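CooJ (Rhodospirillum rubrum, PDB 6HK5) binds nickel and probably serves as a metallochaperone for carbon monoxide dehydrogenase, this chain being its N-terminal part, a helical hairpin with a nickel site. Local coordinates at residues L12-Y15 against L16-L20. Sequence-based numbering, arbitrary orientation.
Sequences LGIY and LAHFL
Tyr15 and Phe19 sit one turn apart on helix 5-35 of an antiparallel helical hairpin. The two side chains leave the helix in the same direction, one beside the other. Tyr15 has CG anti to the backbone N (chi1 155°), and Phe19 does likewise, which sends both rings along the same flank of the helix. The planes are tilted by 30° and strongly offset, with little face-to-face overlap. Phe19 CB lies over one face of the Tyr15 ring, a CH-pi contact 4.3 Å from the ring centroid. Tyr15 OH in turn stands over a face of the Phe19 ring. This hydroxyl is hydrogen-bonded to ND1 of His26 of the second subunit, whose ring also stacks on Phe19. His26, with His22, belongs to the nickel site, and Tyr15 is probably a second-shell residue there. Replacing Tyr15 by a phenylalanine would probably leave ND1 of His26 without this partner and the imidazole freer to turn. Leu16 CD2 packs 3.9 Å from Tyr15 CE2. On another side, Ile14 CG2 comes 3.4 Å from His18 NE2. Ile14 O lies over a face of the His18 imidazole and accepts a nearly straight bond from His18 N, at 3.2 Å and 176°.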
# COMPACT_ATOMS: atom_id res chain seq x y z
N LEU A 12 -11.31 -8.76 -1.37
CA LEU A 12 -10.85 -7.77 -2.34
C LEU A 12 -11.83 -6.62 -2.45
O LEU A 12 -11.43 -5.45 -2.51
CB LEU A 12 -10.63 -8.43 -3.69
CG LEU A 12 -10.29 -7.46 -4.82
CD1 LEU A 12 -8.91 -6.87 -4.62
CD2 LEU A 12 -10.39 -8.18 -6.15
N GLY A 13 -13.13 -6.92 -2.45
CA GLY A 13 -14.12 -5.85 -2.37
C GLY A 13 -13.84 -4.89 -1.23
O GLY A 13 -14.02 -3.68 -1.37
N ILE A 14 -13.37 -5.41 -0.09
CA ILE A 14 -13.10 -4.54 1.05
C ILE A 14 -11.88 -3.67 0.78
O ILE A 14 -11.92 -2.45 0.97
CB ILE A 14 -12.93 -5.37 2.34
CG1 ILE A 14 -14.22 -6.16 2.61
CG2 ILE A 14 -12.58 -4.45 3.51
CD1 ILE A 14 -14.22 -6.93 3.92
N TYR A 15 -10.79 -4.29 0.31
CA TYR A 15 -9.56 -3.56 0.01
C TYR A 15 -9.81 -2.48 -1.03
O TYR A 15 -9.25 -1.37 -0.94
CB TYR A 15 -8.48 -4.53 -0.48
CG TYR A 15 -7.47 -3.82 -1.34
CD1 TYR A 15 -6.41 -3.10 -0.76
CD2 TYR A 15 -7.60 -3.80 -2.73
CE1 TYR A 15 -5.50 -2.41 -1.55
CE2 TYR A 15 -6.71 -3.11 -3.53
CZ TYR A 15 -5.66 -2.41 -2.93
OH TYR A 15 -4.79 -1.72 -3.71
N LEU A 16 -10.63 -2.78 -2.03
CA LEU A 16 -10.87 -1.83 -3.12
C LEU A 16 -11.62 -0.60 -2.63
O LEU A 16 -11.32 0.52 -3.06
CB LEU A 16 -11.65 -2.50 -4.26
CG LEU A 16 -10.88 -3.38 -5.25
CD1 LEU A 16 -11.80 -3.95 -6.32
CD2 LEU A 16 -9.77 -2.58 -5.89
N ALA A 17 -12.58 -0.76 -1.72
CA ALA A 17 -13.33 0.40 -1.24
C ALA A 17 -12.46 1.29 -0.36
O ALA A 17 -12.47 2.52 -0.52
CB ALA A 17 -14.58 -0.05 -0.48
N HIS A 18 -11.72 0.69 0.58
CA HIS A 18 -10.76 1.45 1.38
C HIS A 18 -9.77 2.18 0.50
O HIS A 18 -9.45 3.35 0.75
CB HIS A 18 -10.01 0.51 2.34
CG HIS A 18 -10.88 -0.17 3.36
ND1 HIS A 18 -12.15 0.26 3.67
CD2 HIS A 18 -10.63 -1.23 4.16
CE1 HIS A 18 -12.66 -0.52 4.61
NE2 HIS A 18 -11.76 -1.43 4.93
N PHE A 19 -9.26 1.50 -0.53
CA PHE A 19 -8.23 2.08 -1.39
C PHE A 19 -8.77 3.24 -2.20
O PHE A 19 -8.09 4.26 -2.37
CB PHE A 19 -7.67 1.01 -2.32
CG PHE A 19 -6.71 1.54 -3.35
CD1 PHE A 19 -5.36 1.65 -3.07
CD2 PHE A 19 -7.16 1.92 -4.61
CE1 PHE A 19 -4.47 2.15 -4.02
CE2 PHE A 19 -6.28 2.41 -5.57
CZ PHE A 19 -4.93 2.52 -5.28
N LEU A 20 -9.97 3.09 -2.74
CA LEU A 20 -10.58 4.18 -3.50
C LEU A 20 -10.84 5.39 -2.59
O LEU A 20 -10.51 6.52 -2.94
CB LEU A 20 -11.87 3.70 -4.16
CG LEU A 20 -11.68 2.94 -5.49
CD1 LEU A 20 -12.93 2.19 -5.92
CD2 LEU A 20 -11.26 3.91 -6.58